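Local coordinates for pheromone cOB1/lipoprotein, YaeC family (Enterococcus faecalis, PDB 4EF1), which probably binds methionine as the substrate-binding lipoprotein of an ABC-type uptake system and, as a precursor, carries the cOB1 pheromone, at residues A[103-117]-A[164-176]. Sequence-based numbering, arbitrary orientation. Where two conformers were deposited one is given.
Sequences STIYVSSSVSDWPRV and LYDNEEGAAVLIN. With MSE (selenomethionine), chain C.
Both N-H bonds of the Asn176 side-chain amide are spent in the ligand pocket: ND2 gives one to Asp113 OD2 at 2.8 Å and the other to OXT of the bound selenomethionine at 2.9 Å. OD2 lies in the amide plane, but the amide meets it from above the carboxylate plane, the two planes being 48° apart. Arg116 repeats the pattern. Its NH1 donates to Asp113 OD1 in a 3.1 Å salt bridge and to the same OXT, while NE is paired with Glu195. Asp113 also meets His60 through OD1, and so probably helps to orient the two side chains that donate to OXT. A water completes the network, donating to Asn176 OD1 and Asp113 OD2 and accepting from Ser108 OG. Asp113 and Arg116 come after strand 104-108, and Asn176 after the neighbouring parallel strand 172-175, in one lobe of a periplasmic-binding-protein fold, where the ligand sits in the cleft between lobes. The strands are joined by Tyr106 N to Ala172 O and Leu174 N to Tyr106 O; beyond Leu174 a second water bridges its O to Ser108 N, extending the pairing where the strands part. Leu174, with CG anti to the backbone N (chi1 -165°), lays CB against Val107 CG1 at 3.8 Å and brings CD2 against Val117 CB of helix 114-123. At the far end the Tyr106 ring covers the turn that leads from helix 161-166 into strand 172-175. Glu169 CB lies over one ring face, Leu164 CD1 is 3.7 Å from Tyr106 CD2, and Gly170, with positive phi (77°), brings its CA within 3.4 Å of Tyr106 CE1. Just beyond, Ala171 N bonds to Thr104 O, and Ala171 CB packs on Ser103 CB.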
loop_
_atom_site.group_PDB
_atom_site.type_symbol
_atom_site.label_atom_id
_atom_site.label_comp_id
_atom_site.label_asym_id
_atom_site.label_seq_id
_atom_site.Cartn_x
_atom_site.Cartn_y
_atom_site.Cartn_z
ATOM N N SER A 103 -23.932 -10.332 -2.678
ATOM C CA SER A 103 -23.053 -10.191 -1.554
ATOM C C SER A 103 -22.396 -8.799 -1.601
ATOM O O SER A 103 -22.233 -8.206 -2.669
ATOM C CB SER A 103 -21.963 -11.285 -1.560
ATOM O OG SER A 103 -22.503 -12.583 -1.374
ATOM N N THR A 104 -22.030 -8.309 -0.424
ATOM C CA THR A 104 -21.314 -7.060 -0.258
ATOM C C THR A 104 -19.808 -7.335 -0.091
ATOM O O THR A 104 -19.395 -8.162 0.745
ATOM C CB THR A 104 -21.855 -6.262 0.950
ATOM O OG1 THR A 104 -23.283 -6.085 0.806
ATOM C CG2 THR A 104 -21.123 -4.880 1.120
ATOM N N ILE A 105 -19.020 -6.611 -0.880
ATOM C CA ILE A 105 -17.576 -6.626 -0.819
ATOM C C ILE A 105 -17.197 -5.341 -0.092
ATOM O O ILE A 105 -17.670 -4.247 -0.450
ATOM C CB ILE A 105 -16.953 -6.680 -2.236
ATOM C CG1 ILE A 105 -17.467 -7.882 -3.034
ATOM C CG2 ILE A 105 -15.409 -6.686 -2.175
ATOM C CD1 ILE A 105 -17.138 -9.242 -2.451
ATOM N N TYR A 106 -16.409 -5.483 0.970
ATOM C CA TYR A 106 -15.955 -4.367 1.805
ATOM C C TYR A 106 -14.554 -3.920 1.406
ATOM O O TYR A 106 -13.627 -4.741 1.325
ATOM C CB TYR A 106 -15.946 -4.729 3.307
ATOM C CG TYR A 106 -17.295 -4.644 3.969
ATOM C CD1 TYR A 106 -18.283 -5.571 3.668
ATOM C CD2 TYR A 106 -17.605 -3.618 4.910
ATOM C CE1 TYR A 106 -19.522 -5.496 4.273
ATOM C CE2 TYR A 106 -18.859 -3.539 5.486
ATOM C CZ TYR A 106 -19.799 -4.491 5.182
ATOM O OH TYR A 106 -21.043 -4.433 5.762
ATOM N N VAL A 107 -14.454 -2.629 1.082
ATOM C CA VAL A 107 -13.182 -2.006 0.710
ATOM C C VAL A 107 -13.048 -0.738 1.554
ATOM O O VAL A 107 -14.055 -0.222 2.078
ATOM C CB VAL A 107 -13.084 -1.704 -0.805
ATOM C CG1 VAL A 107 -13.254 -2.980 -1.625
ATOM C CG2 VAL A 107 -14.071 -0.618 -1.220
ATOM N N SER A 108 -11.820 -0.247 1.756
ATOM C CA SER A 108 -11.652 0.987 2.543
ATOM C C SER A 108 -12.223 2.222 1.805
ATOM O O SER A 108 -12.579 2.146 0.634
ATOM C CB SER A 108 -10.185 1.254 2.896
ATOM O OG SER A 108 -9.535 1.900 1.835
ATOM N N SER A 109 -12.292 3.345 2.506
ATOM C CA SER A 109 -12.704 4.632 1.935
ATOM C C SER A 109 -11.627 5.310 1.071
ATOM O O SER A 109 -11.877 6.393 0.530
ATOM C CB SER A 109 -13.073 5.582 3.082
ATOM O OG SER A 109 -11.970 5.655 3.984
ATOM N N SER A 110 -10.454 4.696 0.937
ATOM C CA SER A 110 -9.355 5.269 0.188
ATOM C C SER A 110 -9.606 5.019 -1.297
ATOM O O SER A 110 -9.404 3.916 -1.793
ATOM C CB SER A 110 -7.999 4.705 0.635
ATOM O OG SER A 110 -6.905 5.300 -0.073
ATOM N N VAL A 111 -10.037 6.087 -1.997
ATOM C CA VAL A 111 -10.516 5.979 -3.378
ATOM C C VAL A 111 -9.454 5.493 -4.351
ATOM O O VAL A 111 -9.762 4.793 -5.341
ATOM C CB VAL A 111 -11.182 7.315 -3.879
ATOM C CG1 VAL A 111 -12.318 7.779 -2.962
ATOM C CG2 VAL A 111 -10.180 8.401 -3.978
ATOM N N SER A 112 -8.192 5.819 -4.071
ATOM C CA SER A 112 -7.123 5.385 -4.949
ATOM C C SER A 112 -6.878 3.853 -4.951
ATOM O O SER A 112 -6.199 3.370 -5.846
ATOM C CB SER A 112 -5.836 6.175 -4.726
ATOM O OG SER A 112 -5.250 5.932 -3.476
ATOM N N ASP A 113 -7.402 3.106 -3.972
ATOM C CA ASP A 113 -7.321 1.628 -3.970
ATOM C C ASP A 113 -8.543 0.985 -4.640
ATOM O O ASP A 113 -8.567 -0.221 -4.827
ATOM C CB ASP A 113 -7.204 1.063 -2.543
ATOM C CG ASP A 113 -5.810 1.205 -1.941
ATOM O OD1 ASP A 113 -4.812 1.205 -2.697
ATOM O OD2 ASP A 113 -5.709 1.259 -0.696
ATOM N N TRP A 114 -9.551 1.773 -4.967
ATOM C CA TRP A 114 -10.782 1.221 -5.584
ATOM C C TRP A 114 -10.546 0.508 -6.880
ATOM O O TRP A 114 -11.108 -0.554 -7.067
ATOM C CB TRP A 114 -11.883 2.269 -5.753
ATOM C CG TRP A 114 -12.406 2.819 -4.443
ATOM C CD1 TRP A 114 -12.073 2.434 -3.148
ATOM C CD2 TRP A 114 -13.440 3.828 -4.273
ATOM N NE1 TRP A 114 -12.796 3.122 -2.227
ATOM C CE2 TRP A 114 -13.621 3.987 -2.829
ATOM C CE3 TRP A 114 -14.190 4.604 -5.137
ATOM C CZ2 TRP A 114 -14.537 4.871 -2.306
ATOM C CZ3 TRP A 114 -15.081 5.510 -4.605
ATOM C CH2 TRP A 114 -15.246 5.655 -3.219
ATOM N N PRO A 115 -9.704 1.072 -7.774
ATOM C CA PRO A 115 -9.392 0.363 -9.003
ATOM C C PRO A 115 -8.781 -1.039 -8.841
ATOM O O PRO A 115 -8.883 -1.860 -9.766
ATOM C CB PRO A 115 -8.396 1.292 -9.700
ATOM C CG PRO A 115 -8.743 2.671 -9.218
ATOM C CD PRO A 115 -9.076 2.419 -7.765
ATOM N N ARG A 116 -8.132 -1.268 -7.719
ATOM C CA ARG A 116 -7.467 -2.523 -7.419
ATOM C C ARG A 116 -8.465 -3.666 -7.154
ATOM O O ARG A 116 -8.272 -4.760 -7.643
ATOM C CB ARG A 116 -6.532 -2.333 -6.238
ATOM C CG ARG A 116 -5.519 -1.191 -6.389
ATOM C CD ARG A 116 -4.600 -0.991 -5.217
ATOM N NE ARG A 116 -3.471 -1.928 -5.146
ATOM C CZ ARG A 116 -2.588 -1.943 -4.156
ATOM N NH1 ARG A 116 -2.637 -1.019 -3.188
ATOM N NH2 ARG A 116 -1.602 -2.817 -4.174
ATOM N N VAL A 117 -9.508 -3.422 -6.366
ATOM C CA VAL A 117 -10.559 -4.426 -6.178
ATOM C C VAL A 117 -11.306 -4.634 -7.502
ATOM O O VAL A 117 -11.658 -5.768 -7.847
ATOM C CB VAL A 117 -11.539 -4.085 -5.028
ATOM C CG1 VAL A 117 -12.500 -2.972 -5.466
ATOM C CG2 VAL A 117 -12.310 -5.346 -4.595
ATOM N N LEU A 164 -12.989 -5.857 10.171
ATOM C CA LEU A 164 -14.122 -6.315 9.370
ATOM C C LEU A 164 -13.945 -7.795 8.938
ATOM O O LEU A 164 -14.887 -8.589 9.017
ATOM C CB LEU A 164 -14.326 -5.414 8.156
ATOM C CG LEU A 164 -14.843 -4.010 8.523
ATOM C CD1 LEU A 164 -14.845 -3.094 7.326
ATOM C CD2 LEU A 164 -16.209 -4.069 9.170
ATOM N N TYR A 165 -12.741 -8.135 8.518
ATOM C CA TYR A 165 -12.408 -9.499 8.151
ATOM C C TYR A 165 -12.571 -10.449 9.340
ATOM O O TYR A 165 -13.237 -11.498 9.216
ATOM C CB TYR A 165 -10.965 -9.560 7.601
ATOM C CG TYR A 165 -10.363 -10.941 7.578
ATOM C CD1 TYR A 165 -10.709 -11.862 6.580
ATOM C CD2 TYR A 165 -9.461 -11.342 8.576
ATOM C CE1 TYR A 165 -10.155 -13.151 6.567
ATOM C CE2 TYR A 165 -8.918 -12.615 8.579
ATOM C CZ TYR A 165 -9.275 -13.519 7.578
ATOM O OH TYR A 165 -8.713 -14.742 7.584
ATOM N N ASP A 166 -11.988 -10.066 10.481
ATOM C CA ASP A 166 -12.032 -10.897 11.684
ATOM C C ASP A 166 -13.500 -11.078 12.189
ATOM O O ASP A 166 -13.874 -12.171 12.591
ATOM C CB ASP A 166 -11.057 -10.397 12.766
ATOM C CG ASP A 166 -10.639 -11.504 13.730
ATOM O OD1 ASP A 166 -10.192 -12.575 13.257
ATOM O OD2 ASP A 166 -10.738 -11.298 14.960
ATOM N N ASN A 167 -14.309 -10.019 12.132
ATOM C CA ASN A 167 -15.719 -10.067 12.531
ATOM C C ASN A 167 -16.637 -10.691 11.456
ATOM O O ASN A 167 -17.835 -10.802 11.672
ATOM C CB ASN A 167 -16.208 -8.648 12.890
ATOM C CG ASN A 167 -15.479 -8.055 14.115
ATOM O OD1 ASN A 167 -14.957 -8.783 14.966
ATOM N ND2 ASN A 167 -15.437 -6.725 14.196
ATOM N N GLU A 168 -16.075 -11.081 10.306
ATOM C CA GLU A 168 -16.805 -11.715 9.220
ATOM C C GLU A 168 -17.949 -10.846 8.692
ATOM O O GLU A 168 -19.053 -11.315 8.503
ATOM C CB GLU A 168 -17.256 -13.105 9.626
ATOM C CG GLU A 168 -16.062 -13.982 10.034
ATOM C CD GLU A 168 -16.393 -15.457 10.082
ATOM O OE1 GLU A 168 -16.725 -16.017 9.014
ATOM O OE2 GLU A 168 -16.286 -16.068 11.164
ATOM N N GLU A 169 -17.658 -9.562 8.515
ATOM C CA GLU A 169 -18.590 -8.600 7.911
ATOM C C GLU A 169 -18.402 -8.604 6.409
ATOM O O GLU A 169 -17.309 -8.438 5.923
ATOM C CB GLU A 169 -18.382 -7.181 8.436
ATOM C CG GLU A 169 -18.828 -6.988 9.876
ATOM C CD GLU A 169 -19.335 -5.580 10.153
ATOM O OE1 GLU A 169 -19.997 -4.972 9.264
ATOM O OE2 GLU A 169 -19.071 -5.078 11.275
ATOM N N GLY A 170 -19.487 -8.817 5.679
ATOM C CA GLY A 170 -19.437 -8.940 4.224
ATOM C C GLY A 170 -18.929 -10.286 3.754
ATOM O O GLY A 170 -18.385 -11.077 4.558
ATOM N N ALA A 171 -19.072 -10.544 2.455
ATOM C CA ALA A 171 -18.594 -11.821 1.871
ATOM C C ALA A 171 -17.057 -11.839 1.724
ATOM O O ALA A 171 -16.427 -12.923 1.797
ATOM C CB ALA A 171 -19.248 -12.103 0.525
ATOM N N ALA A 172 -16.462 -10.661 1.541
ATOM C CA ALA A 172 -14.989 -10.546 1.417
ATOM C C ALA A 172 -14.560 -9.099 1.691
ATOM O O ALA A 172 -15.367 -8.172 1.556
ATOM C CB ALA A 172 -14.510 -11.011 0.046
ATOM N N VAL A 173 -13.289 -8.938 2.077
ATOM C CA VAL A 173 -12.735 -7.677 2.547
ATOM C C VAL A 173 -11.395 -7.408 1.811
ATOM O O VAL A 173 -10.547 -8.286 1.790
ATOM C CB VAL A 173 -12.511 -7.721 4.096
ATOM C CG1 VAL A 173 -12.029 -6.372 4.662
ATOM C CG2 VAL A 173 -13.812 -8.103 4.831
ATOM N N LEU A 174 -11.225 -6.234 1.178
ATOM C CA LEU A 174 -9.890 -5.816 0.637
ATOM C C LEU A 174 -9.030 -5.240 1.784
ATOM O O LEU A 174 -9.443 -4.287 2.422
ATOM C CB LEU A 174 -10.048 -4.749 -0.450
ATOM C CG LEU A 174 -8.836 -4.460 -1.370
ATOM C CD1 LEU A 174 -8.649 -5.567 -2.436
ATOM C CD2 LEU A 174 -9.004 -3.095 -2.009
ATOM N N ILE A 175 -7.875 -5.834 2.059
ATOM C CA ILE A 175 -7.009 -5.420 3.150
ATOM C C ILE A 175 -5.650 -5.040 2.544
ATOM O O ILE A 175 -5.044 -5.872 1.884
ATOM C CB ILE A 175 -6.782 -6.543 4.190
ATOM C CG1 ILE A 175 -8.130 -7.107 4.717
ATOM C CG2 ILE A 175 -5.887 -6.013 5.285
ATOM C CD1 ILE A 175 -7.974 -8.265 5.675
ATOM N N ASN A 176 -5.171 -3.803 2.755
ATOM C CA ASN A 176 -3.835 -3.440 2.263
ATOM C C ASN A 176 -2.832 -4.386 2.952
ATOM O O ASN A 176 -2.949 -4.692 4.139
ATOM C CB ASN A 176 -3.458 -1.968 2.559
ATOM C CG ASN A 176 -4.399 -0.968 1.932
ATOM O OD1 ASN A 176 -5.404 -0.590 2.552
ATOM N ND2 ASN A 176 -4.048 -0.467 0.749
HETATM N N MSE C 301 1.143 -0.194 1.868
HETATM C CA MSE C 301 -0.151 0.169 1.162
HETATM C C MSE C 301 -0.333 -0.572 -0.165
HETATM O O MSE C 301 0.624 -0.677 -0.947
HETATM O OXT MSE C 301 -1.468 -1.005 -0.503
HETATM C CB MSE C 301 -0.289 1.678 0.960
HETATM C CG MSE C 301 -1.641 2.146 0.409
HETATM SE SE MSE C 301 -1.579 4.011 -0.058
HETATM C CE MSE C 301 -1.426 4.817 1.756
HETATM O O HOH W 1 -9.492 -1.624 1.165
HETATM O O HOH W 2 -7.526 0.393 1.270
#